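Local atomic coordinates of CurD (Moorea producens 3L, PDB entry 5KP7), a protein that probably works as a hydroxymethylglutaryl-CoA synthase-type acyltransferase of the thiolase-like superfamily, and binds 4'-phosphopantetheine in a pocket. Residues A[46-51]-A[56-61]; A[68-73]-A[416-421]; A[316-321]-A[326-331]; A[332-337]-A[343-348]. The protein carries 3 engineered substitutions. One frame throughout, in Å; residues are numbered along the deposited sequence.

Overall arrangement
Helix 325-336 carries two of the four contacts. Its first half packs on 316-321 in contact 3 and its second half on strand 343-351 in contact 4; their centres lie about 12 Å apart and they touch, Leu330 CD1 meeting Ile345 CD1 at 3.5 Å. Contact 1 lies at the phosphate end of the 4'-phosphopantetheine, which Arg57 and Leu61 help to line. Contact 3, its centre about 20 Å from that of contact 1, reaches the same pocket through Asn320. Contact 2 joins parts of the chain more than 340 residues apart, and contacts 3 and 4 are nested inside the loop it closes. Contacts 2 and 4 lie across the chain's centre from each other, their centres about 31 Å apart.

Contact 1: A[46-51]-A[56-61]; sequences KLAQAR and SRFDNL. With PNS (4'-phosphopantetheine), chain E.
The Phe58 ring lies between two short helices. Ala48 CB comes to it obliquely, 3.9 Å from Phe58 CE2, and Leu47 CD2 does the same at 4.4 Å from that carbon. At the ring edge, near its plane, sits the pantetheine methyl C31, 4.3 Å from Phe58 CE1, so this one side chain borders both the neighbouring helix and the ligand. The second flat group is the Arg57 guanidinium, which offers its edge to the phosphate: O23 of 4'-phosphopantetheine lies in its plane, 2.8 Å from Arg57 NH1. With an N-H...O angle of 126° the bond is weak, though the opposite charges would still be expected to draw the pair together. Bends at chi2 (-131°) and chi3 (63°) swing the arginine chain round to that oxygen. The methyl Leu61 CD1 packs beside the same oxygen, 3.6 Å from O23. A third flat group, the Arg51 guanidinium, has Leu47 CD1 over the centre of one face, 3.6 Å above the plane, and forms a salt bridge with Glu189. Met63 and Pro190 also pack on Phe58. Phe187 O and Ser191 OG are also hydrogen-bonded to the ligand, and an acidic side chain on the chain of another protein packs against Arg57 and Leu61. A five-residue loop links helix 44-50 to helix 56-60, making a compact helix-loop-helix with a small apolar interface on its inside and a basic residue turned to the phosphate: this is the rim of the 4'-phosphopantetheine pocket.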
# COMPACT_ATOMS: atom_id res chain seq x y z
N LYS A 46 -1.32 -20.50 -6.96
CA LYS A 46 -2.50 -21.35 -6.73
C LYS A 46 -3.79 -20.73 -7.28
O LYS A 46 -4.61 -21.46 -7.85
CB LYS A 46 -2.66 -21.67 -5.24
CG LYS A 46 -1.51 -22.46 -4.66
CD LYS A 46 -1.77 -22.86 -3.23
CE LYS A 46 -0.46 -23.20 -2.55
NZ LYS A 46 -0.68 -23.76 -1.20
N LEU A 47 -3.94 -19.41 -7.14
CA LEU A 47 -5.07 -18.67 -7.71
C LEU A 47 -5.03 -18.71 -9.24
O LEU A 47 -6.05 -19.01 -9.87
CB LEU A 47 -5.10 -17.21 -7.21
CG LEU A 47 -6.26 -16.28 -7.60
CD1 LEU A 47 -7.54 -16.77 -6.97
CD2 LEU A 47 -6.05 -14.83 -7.17
N ALA A 48 -3.86 -18.46 -9.83
CA ALA A 48 -3.67 -18.55 -11.29
C ALA A 48 -4.05 -19.93 -11.83
O ALA A 48 -4.80 -20.02 -12.80
CB ALA A 48 -2.23 -18.22 -11.66
N GLN A 49 -3.53 -20.99 -11.20
CA GLN A 49 -3.87 -22.38 -11.58
C GLN A 49 -5.37 -22.63 -11.50
O GLN A 49 -5.95 -23.22 -12.41
CB GLN A 49 -3.15 -23.39 -10.67
CG GLN A 49 -1.66 -23.50 -10.97
CD GLN A 49 -0.86 -24.19 -9.87
OE1 GLN A 49 -1.23 -24.19 -8.69
NE2 GLN A 49 0.27 -24.78 -10.26
N ALA A 50 -5.98 -22.17 -10.42
CA ALA A 50 -7.42 -22.34 -10.19
C ALA A 50 -8.31 -21.60 -11.18
O ALA A 50 -9.47 -21.96 -11.33
CB ALA A 50 -7.78 -21.93 -8.78
N ARG A 51 -7.80 -20.54 -11.82
CA ARG A 51 -8.55 -19.83 -12.87
C ARG A 51 -7.90 -19.93 -14.25
O ARG A 51 -8.05 -19.03 -15.09
CB ARG A 51 -8.80 -18.40 -12.42
CG ARG A 51 -9.90 -18.37 -11.36
CD ARG A 51 -9.75 -17.27 -10.33
NE ARG A 51 -10.39 -17.67 -9.06
CZ ARG A 51 -10.94 -16.83 -8.18
NH1 ARG A 51 -10.96 -15.52 -8.39
NH2 ARG A 51 -11.48 -17.32 -7.06
N SER A 56 2.90 -16.93 -15.37
CA SER A 56 3.60 -15.71 -15.74
C SER A 56 2.80 -14.41 -15.50
O SER A 56 3.42 -13.40 -15.23
CB SER A 56 4.12 -15.77 -17.17
OG SER A 56 3.06 -15.69 -18.09
N ARG A 57 1.46 -14.43 -15.57
CA ARG A 57 0.67 -13.21 -15.33
C ARG A 57 1.00 -12.55 -13.98
O ARG A 57 1.34 -11.38 -13.97
CB ARG A 57 -0.85 -13.46 -15.45
CG ARG A 57 -1.36 -13.54 -16.90
CD ARG A 57 -2.58 -12.66 -17.17
NE ARG A 57 -2.29 -11.22 -17.00
CZ ARG A 57 -2.71 -10.44 -15.99
NH1 ARG A 57 -2.35 -9.16 -15.98
NH2 ARG A 57 -3.48 -10.90 -15.00
N PHE A 58 0.96 -13.27 -12.88
CA PHE A 58 1.24 -12.64 -11.56
C PHE A 58 2.75 -12.45 -11.29
O PHE A 58 3.14 -11.43 -10.77
CB PHE A 58 0.57 -13.37 -10.40
CG PHE A 58 -0.95 -13.38 -10.50
CD1 PHE A 58 -1.66 -12.22 -10.79
CD2 PHE A 58 -1.65 -14.55 -10.29
CE1 PHE A 58 -3.04 -12.23 -10.89
CE2 PHE A 58 -3.04 -14.58 -10.38
CZ PHE A 58 -3.73 -13.42 -10.69
N ASP A 59 3.60 -13.41 -11.69
CA ASP A 59 5.07 -13.18 -11.65
C ASP A 59 5.45 -11.92 -12.49
O ASP A 59 6.24 -11.08 -12.05
CB ASP A 59 5.84 -14.44 -12.17
CG ASP A 59 5.88 -15.60 -11.15
OD1 ASP A 59 4.94 -15.78 -10.36
OD2 ASP A 59 6.86 -16.41 -11.13
N ASN A 60 4.83 -11.77 -13.64
CA ASN A 60 5.00 -10.60 -14.50
C ASN A 60 4.75 -9.28 -13.76
O ASN A 60 5.42 -8.29 -13.98
CB ASN A 60 4.00 -10.66 -15.64
CG ASN A 60 4.37 -9.78 -16.78
OD1 ASN A 60 3.90 -8.65 -16.85
ND2 ASN A 60 5.18 -10.31 -17.71
N LEU A 61 3.74 -9.31 -12.90
CA LEU A 61 3.30 -8.14 -12.13
C LEU A 61 3.98 -8.03 -10.77
O LEU A 61 3.67 -7.14 -9.96
CB LEU A 61 1.78 -8.20 -11.98
CG LEU A 61 0.96 -8.03 -13.27
CD1 LEU A 61 -0.50 -8.26 -12.98
CD2 LEU A 61 1.12 -6.65 -13.88
O23 PNS E . -2.64 -6.52 -15.23
P24 PNS E . -3.96 -5.84 -15.00
O26 PNS E . -5.16 -6.23 -15.84
O27 PNS E . -4.45 -6.08 -13.47
C28 PNS E . -3.57 -5.88 -12.36
C29 PNS E . -3.82 -6.93 -11.27
C30 PNS E . -3.09 -6.65 -9.97
C31 PNS E . -4.49 -8.26 -11.69
C32 PNS E . -5.27 -6.43 -10.75
O33 PNS E . -5.78 -7.26 -9.67
C34 PNS E . -5.46 -5.01 -10.25
O35 PNS E . -5.66 -4.10 -11.04
N36 PNS E . -5.32 -4.82 -8.94
C37 PNS E . -4.98 -3.53 -8.39
C38 PNS E . -6.14 -2.60 -8.17
C39 PNS E . -5.50 -1.36 -7.59
O40 PNS E . -5.39 -1.25 -6.38
N41 PNS E . -5.03 -0.46 -8.47
C42 PNS E . -4.39 0.74 -8.00
C43 PNS E . -3.67 1.49 -9.10
S44 PNS E . -3.05 2.99 -8.32

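Contact 2: A[68-73]-A[416-421]; sequences VSLPYE and PGVWKK
Tyr72 leans across from a type I turn, Leu70 to Glu73, onto helix 416-422, meeting Val418 and Trp419. At CB, a chi1 of 49° sets CG between the backbone N and the carbonyl carbon, bringing the ring up against the helix. CD1 then lies 4.0 Å from Trp419 CZ3, CE1 is closer to it at 3.7 Å, and CZ faces Trp419 CE3 at 3.8 Å. At the tip, OH touches the methyl Val418 CG1 at 3.5 Å. The indole thus drives its edge into one face of the phenol, a T-shaped pair with planes at 80°, while Leu70 CB rests on the opposite face. Leu70 and Val418 meet tip to tip, Leu70 CG to Val418 CG1 being 4.0 Å. Bonds within the loop brace the turn: Leu70 N gives a nearly straight bond (171°) to the anti lone pair of Glu73 OE1, and Ser69 OG and Glu73 N grip Leu70 O from opposite faces. With an alanine in place of Tyr72, the Trp419 edge would probably lose the face it points into and a gap would open beside Val418. Loop and helix are therefore joined by aromatic and aliphatic contact, without a polar bond between the two segments.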
# COMPACT_ATOMS: atom_id res chain seq x y z
N VAL A 68 -4.26 -13.06 4.23
CA VAL A 68 -5.73 -13.17 4.24
C VAL A 68 -6.20 -13.20 5.70
O VAL A 68 -5.72 -14.03 6.45
CB VAL A 68 -6.18 -14.46 3.53
CG1 VAL A 68 -7.70 -14.53 3.47
CG2 VAL A 68 -5.61 -14.50 2.12
N SER A 69 -7.06 -12.26 6.06
CA SER A 69 -7.63 -12.21 7.44
C SER A 69 -8.60 -13.38 7.65
O SER A 69 -9.51 -13.60 6.80
CB SER A 69 -8.40 -10.94 7.60
OG SER A 69 -8.93 -10.76 8.92
N LEU A 70 -8.47 -14.06 8.79
CA LEU A 70 -9.46 -15.07 9.21
C LEU A 70 -10.73 -14.39 9.71
O LEU A 70 -10.73 -13.22 10.04
CB LEU A 70 -8.87 -15.96 10.30
CG LEU A 70 -7.87 -17.06 9.93
CD1 LEU A 70 -8.63 -18.22 9.29
CD2 LEU A 70 -6.79 -16.60 9.00
N PRO A 71 -11.85 -15.15 9.81
CA PRO A 71 -13.10 -14.54 10.34
C PRO A 71 -13.00 -14.05 11.79
O PRO A 71 -13.66 -13.08 12.16
CB PRO A 71 -14.15 -15.65 10.15
CG PRO A 71 -13.60 -16.46 9.02
CD PRO A 71 -12.10 -16.48 9.20
N TYR A 72 -12.06 -14.63 12.54
CA TYR A 72 -11.80 -14.22 13.90
C TYR A 72 -10.65 -13.22 13.98
O TYR A 72 -9.95 -13.14 14.99
CB TYR A 72 -11.58 -15.46 14.79
CG TYR A 72 -10.61 -16.49 14.24
CD1 TYR A 72 -9.23 -16.27 14.29
CD2 TYR A 72 -11.07 -17.66 13.63
CE1 TYR A 72 -8.34 -17.22 13.79
CE2 TYR A 72 -10.18 -18.60 13.12
CZ TYR A 72 -8.83 -18.37 13.21
OH TYR A 72 -7.97 -19.33 12.71
N GLU A 73 -10.47 -12.43 12.91
CA GLU A 73 -9.58 -11.28 12.95
C GLU A 73 -10.31 -10.13 12.28
O GLU A 73 -11.22 -10.33 11.45
CB GLU A 73 -8.29 -11.57 12.19
CG GLU A 73 -7.49 -12.75 12.74
CD GLU A 73 -6.21 -12.91 11.96
OE1 GLU A 73 -6.27 -13.47 10.83
OE2 GLU A 73 -5.12 -12.45 12.47
N PRO A 416 -8.60 -26.03 11.89
CA PRO A 416 -7.74 -26.47 13.02
C PRO A 416 -6.25 -26.20 12.81
O PRO A 416 -5.57 -25.76 13.75
CB PRO A 416 -8.08 -27.96 13.13
CG PRO A 416 -9.51 -28.01 12.71
CD PRO A 416 -9.61 -27.04 11.56
N GLY A 417 -5.76 -26.39 11.59
CA GLY A 417 -4.33 -26.18 11.29
C GLY A 417 -3.87 -24.75 11.37
O GLY A 417 -2.73 -24.48 11.76
N VAL A 418 -4.74 -23.82 10.99
CA VAL A 418 -4.46 -22.40 11.11
C VAL A 418 -4.37 -22.06 12.58
O VAL A 418 -3.48 -21.34 12.98
CB VAL A 418 -5.52 -21.50 10.43
CG1 VAL A 418 -5.21 -20.02 10.67
CG2 VAL A 418 -5.60 -21.79 8.94
N TRP A 419 -5.28 -22.61 13.38
CA TRP A 419 -5.28 -22.30 14.80
C TRP A 419 -3.99 -22.74 15.49
O TRP A 419 -3.45 -22.01 16.32
CB TRP A 419 -6.49 -22.92 15.51
CG TRP A 419 -6.65 -22.36 16.88
CD1 TRP A 419 -6.35 -22.97 18.05
CD2 TRP A 419 -7.09 -21.05 17.21
NE1 TRP A 419 -6.62 -22.15 19.10
CE2 TRP A 419 -7.06 -20.95 18.62
CE3 TRP A 419 -7.52 -19.95 16.46
CZ2 TRP A 419 -7.45 -19.80 19.29
CZ3 TRP A 419 -7.91 -18.81 17.12
CH2 TRP A 419 -7.87 -18.75 18.53
N LYS A 420 -3.50 -23.92 15.11
CA LYS A 420 -2.26 -24.45 15.68
C LYS A 420 -1.08 -23.49 15.49
O LYS A 420 -0.22 -23.42 16.35
CB LYS A 420 -1.95 -25.86 15.13
CG LYS A 420 -1.07 -26.68 16.04
CD LYS A 420 -0.92 -28.10 15.53
CE LYS A 420 0.15 -28.85 16.32
NZ LYS A 420 0.55 -30.09 15.62
N LYS A 421 -1.07 -22.74 14.39
CA LYS A 421 -0.06 -21.70 14.13
C LYS A 421 -0.21 -20.44 15.01
O LYS A 421 0.79 -19.80 15.32
CB LYS A 421 -0.09 -21.26 12.66
CG LYS A 421 0.44 -22.28 11.66
CD LYS A 421 1.96 -22.28 11.64
CE LYS A 421 2.51 -22.72 10.31
NZ LYS A 421 3.97 -22.46 10.30

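Contact 3: A[316-321]-A[326-331]; sequences QQVGNI and LFLSLA
Ile321, whose side chain packs on Leu328, gives its backbone N to Thr325 OG1, while Asn320 OD1 accepts from Met322 N and, weakly, from that same threonine hydroxyl. These bonds tie down the bend of a helix-loop-helix in which the chain leaves helix 309-318 and turns into helix 325-336. Gly319 marks the exit: its phi of 90° would jam a side chain against the carbonyl O of Val318, which calls for glycine. Further on, Asn320 touches the bound 4'-phosphopantetheine and is backbone-bonded to Ser191 and Gly193, so the bend is part of the pocket wall.

Behind the bend, the contact between the two segments is wholly aliphatic and buried. With chi1 at 59°, Ile321 CG1 sits over the backbone, flanked by N and C, and carries CD1 down onto the leucine; the two side chains cross at about a right angle. Val318 comes in at a slant. Tyr314 also packs on Leu328, and Leu380 lies against Val318. Most of the touching falls to one methyl: Leu328 CD2 sits 4.0 Å from Ile321 CD1 and 4.1 Å from Val318 CG2.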
# COMPACT_ATOMS: atom_id res chain seq x y z
N GLN A 316 5.54 -7.99 -1.55
CA GLN A 316 5.22 -9.17 -2.36
C GLN A 316 4.67 -10.34 -1.56
O GLN A 316 4.15 -11.27 -2.17
CB GLN A 316 6.46 -9.72 -3.09
CG GLN A 316 6.98 -8.81 -4.15
CD GLN A 316 8.19 -9.43 -4.85
OE1 GLN A 316 9.19 -9.84 -4.21
NE2 GLN A 316 8.09 -9.57 -6.14
N GLN A 317 4.90 -10.33 -0.25
CA GLN A 317 4.48 -11.39 0.65
C GLN A 317 3.13 -11.13 1.34
O GLN A 317 2.56 -12.03 1.93
CB GLN A 317 5.56 -11.61 1.72
CG GLN A 317 6.84 -12.15 1.10
CD GLN A 317 7.91 -12.35 2.15
OE1 GLN A 317 7.78 -13.23 3.01
NE2 GLN A 317 8.94 -11.53 2.11
N VAL A 318 2.65 -9.90 1.26
CA VAL A 318 1.39 -9.53 1.91
C VAL A 318 0.33 -9.02 0.95
O VAL A 318 -0.88 -9.13 1.24
CB VAL A 318 1.70 -8.48 3.01
CG1 VAL A 318 0.49 -8.05 3.71
CG2 VAL A 318 2.63 -9.06 4.05
N GLY A 319 0.74 -8.45 -0.18
CA GLY A 319 -0.21 -7.84 -1.13
C GLY A 319 -0.45 -6.38 -0.80
O GLY A 319 0.29 -5.78 0.01
N ASN A 320 -1.46 -5.78 -1.40
CA ASN A 320 -1.76 -4.38 -1.10
C ASN A 320 -2.48 -4.37 0.26
O ASN A 320 -3.57 -4.95 0.39
CB ASN A 320 -2.71 -3.85 -2.18
CG ASN A 320 -3.07 -2.39 -2.01
OD1 ASN A 320 -2.60 -1.71 -1.11
ND2 ASN A 320 -3.87 -1.90 -2.93
N ILE A 321 -1.87 -3.70 1.25
CA ILE A 321 -2.47 -3.54 2.57
C ILE A 321 -2.89 -2.08 2.80
O ILE A 321 -2.96 -1.60 3.92
CB ILE A 321 -1.61 -4.14 3.69
CG1 ILE A 321 -0.22 -3.53 3.79
CG2 ILE A 321 -1.49 -5.63 3.45
CD1 ILE A 321 0.57 -3.88 5.06
N LEU A 326 2.82 1.59 2.27
CA LEU A 326 4.07 2.41 2.22
C LEU A 326 4.96 2.19 3.47
O LEU A 326 6.19 2.19 3.39
CB LEU A 326 3.73 3.91 2.05
CG LEU A 326 4.88 4.89 2.16
CD1 LEU A 326 5.90 4.65 1.06
CD2 LEU A 326 4.34 6.32 2.02
N PHE A 327 4.34 2.02 4.64
CA PHE A 327 5.09 1.78 5.86
C PHE A 327 5.73 0.40 5.85
O PHE A 327 6.86 0.25 6.31
CB PHE A 327 4.24 1.98 7.11
CG PHE A 327 3.69 3.38 7.28
CD1 PHE A 327 4.33 4.48 6.73
CD2 PHE A 327 2.54 3.58 8.01
CE1 PHE A 327 3.81 5.77 6.88
CE2 PHE A 327 2.03 4.87 8.19
CZ PHE A 327 2.69 5.96 7.62
N LEU A 328 5.04 -0.57 5.26
CA LEU A 328 5.64 -1.88 5.09
C LEU A 328 6.82 -1.80 4.12
O LEU A 328 7.85 -2.45 4.31
CB LEU A 328 4.62 -2.90 4.60
CG LEU A 328 5.19 -4.33 4.47
CD1 LEU A 328 5.81 -4.82 5.76
CD2 LEU A 328 4.14 -5.25 3.92
N SER A 329 6.64 -1.04 3.04
CA SER A 329 7.73 -0.82 2.08
C SER A 329 8.96 -0.19 2.75
O SER A 329 10.11 -0.63 2.56
CB SER A 329 7.28 0.05 0.93
OG SER A 329 8.36 0.25 0.04
N LEU A 330 8.73 0.80 3.60
CA LEU A 330 9.82 1.37 4.41
C LEU A 330 10.54 0.32 5.26
O LEU A 330 11.77 0.23 5.24
CB LEU A 330 9.30 2.52 5.29
CG LEU A 330 10.33 3.11 6.26
CD1 LEU A 330 11.53 3.73 5.55
CD2 LEU A 330 9.63 4.12 7.18
N ALA A 331 9.77 -0.49 5.98
CA ALA A 331 10.35 -1.54 6.80
C ALA A 331 11.15 -2.53 5.92
O ALA A 331 12.24 -2.99 6.30
CB ALA A 331 9.28 -2.30 7.54

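Contact 4: A[332-337]-A[343-348]; sequences STIDNG and RRIGMF
A helix laid on a strand that follows it in the chain is the element here: the end of helix 325-336 meets the start of strand 343-351 through Thr333, Ile334 and Ile345. Ile345 CD1 does the touching from the strand. Its chain points CG1 away from the carbonyl carbon (chi1 -54°) and extends to the helix, where it meets Thr333 CG2 tip to tip at 3.8 Å and Ile334 CG1 at 4.3 Å. Thr333 thus presents its methyl to the strand, while its OG1 is hydrogen-bonded to Ser272 OG and Ser329 O.

The helix closes just past this contact. Asn336 folds back, its ND2 bonding Ser332 O at 2.9 Å and reaching Ser332 OG only weakly. Ser332 O is therefore gripped twice, by Asn336 N and ND2 from opposite faces of its plane. Next, Gly337 N bonds Thr333 O at 2.8 Å, and a side chain on Gly337 would collide with that same oxygen. On the sheet side, strand 343-351 runs between 270-273 and 355-363, pairing through Gly346 and Ile345 respectively. A helix seated on a mixed sheet through buried side chains in this way is consistent with the layered alpha-beta architecture of the thiolase-like fold.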
# COMPACT_ATOMS: atom_id res chain seq x y z
N SER A 332 10.60 -2.84 4.74
CA SER A 332 11.27 -3.73 3.79
C SER A 332 12.57 -3.14 3.24
O SER A 332 13.58 -3.85 3.12
CB SER A 332 10.32 -4.08 2.66
OG SER A 332 10.83 -5.15 1.87
N THR A 333 12.55 -1.86 2.91
CA THR A 333 13.75 -1.16 2.48
C THR A 333 14.86 -1.24 3.55
O THR A 333 16.02 -1.53 3.25
CB THR A 333 13.42 0.30 2.18
OG1 THR A 333 12.60 0.38 1.00
CG2 THR A 333 14.68 1.11 1.95
N ILE A 334 14.49 -0.99 4.80
CA ILE A 334 15.46 -0.99 5.91
C ILE A 334 16.07 -2.38 6.09
O ILE A 334 17.31 -2.51 6.18
CB ILE A 334 14.82 -0.50 7.23
CG1 ILE A 334 14.43 0.97 7.06
CG2 ILE A 334 15.80 -0.67 8.41
CD1 ILE A 334 13.54 1.50 8.14
N ASP A 335 15.24 -3.41 6.14
CA ASP A 335 15.74 -4.78 6.32
C ASP A 335 16.56 -5.32 5.15
O ASP A 335 17.55 -6.05 5.34
CB ASP A 335 14.60 -5.74 6.60
CG ASP A 335 14.13 -5.69 8.03
OD1 ASP A 335 14.68 -4.92 8.86
OD2 ASP A 335 13.15 -6.41 8.30
N ASN A 336 16.15 -4.96 3.93
CA ASN A 336 16.72 -5.57 2.73
C ASN A 336 17.77 -4.74 1.99
O ASN A 336 18.50 -5.29 1.16
CB ASN A 336 15.58 -5.99 1.80
CG ASN A 336 14.73 -7.07 2.43
OD1 ASN A 336 15.18 -8.20 2.59
ND2 ASN A 336 13.53 -6.73 2.81
N GLY A 337 17.88 -3.47 2.32
CA GLY A 337 18.89 -2.58 1.76
C GLY A 337 20.15 -2.53 2.62
O GLY A 337 20.27 -3.25 3.60
N ARG A 343 21.49 6.47 5.44
CA ARG A 343 20.87 6.53 4.12
C ARG A 343 19.60 7.36 4.16
O ARG A 343 18.88 7.35 5.16
CB ARG A 343 20.50 5.14 3.62
CG ARG A 343 21.61 4.10 3.67
CD ARG A 343 22.72 4.38 2.66
NE ARG A 343 23.62 3.23 2.61
CZ ARG A 343 24.81 3.21 2.01
NH1 ARG A 343 25.30 4.31 1.40
NH2 ARG A 343 25.55 2.10 2.04
N ARG A 344 19.33 8.06 3.06
CA ARG A 344 18.11 8.83 2.91
C ARG A 344 17.15 8.07 2.02
O ARG A 344 17.53 7.54 0.96
CB ARG A 344 18.39 10.23 2.38
CG ARG A 344 17.12 11.03 2.05
CD ARG A 344 17.39 12.51 1.90
NE ARG A 344 17.56 13.18 3.20
CZ ARG A 344 18.70 13.62 3.72
NH1 ARG A 344 19.87 13.49 3.09
NH2 ARG A 344 18.68 14.22 4.90
N ILE A 345 15.90 7.97 2.49
CA ILE A 345 14.84 7.28 1.80
C ILE A 345 13.77 8.27 1.40
O ILE A 345 13.26 9.02 2.25
CB ILE A 345 14.22 6.18 2.70
CG1 ILE A 345 15.31 5.21 3.25
CG2 ILE A 345 13.14 5.42 1.94
CD1 ILE A 345 14.76 4.15 4.21
N GLY A 346 13.41 8.26 0.12
CA GLY A 346 12.27 9.03 -0.37
C GLY A 346 11.02 8.18 -0.33
O GLY A 346 11.06 6.98 -0.70
N MET A 347 9.92 8.78 0.10
CA MET A 347 8.67 8.11 0.36
C MET A 347 7.55 8.73 -0.48
O MET A 347 7.33 9.94 -0.39
CB MET A 347 8.30 8.29 1.84
CG MET A 347 9.34 7.85 2.84
SD MET A 347 9.17 6.13 3.25
CE MET A 347 7.72 6.12 4.33
N PHE A 348 6.83 7.90 -1.22
CA PHE A 348 5.67 8.35 -2.02
C PHE A 348 4.40 7.65 -1.59
O PHE A 348 4.30 6.42 -1.70
CB PHE A 348 5.84 8.16 -3.52
CG PHE A 348 4.61 8.57 -4.29
CD1 PHE A 348 4.18 9.89 -4.24
CD2 PHE A 348 3.84 7.65 -4.96
CE1 PHE A 348 3.02 10.30 -4.88
CE2 PHE A 348 2.67 8.06 -5.62
CZ PHE A 348 2.26 9.39 -5.55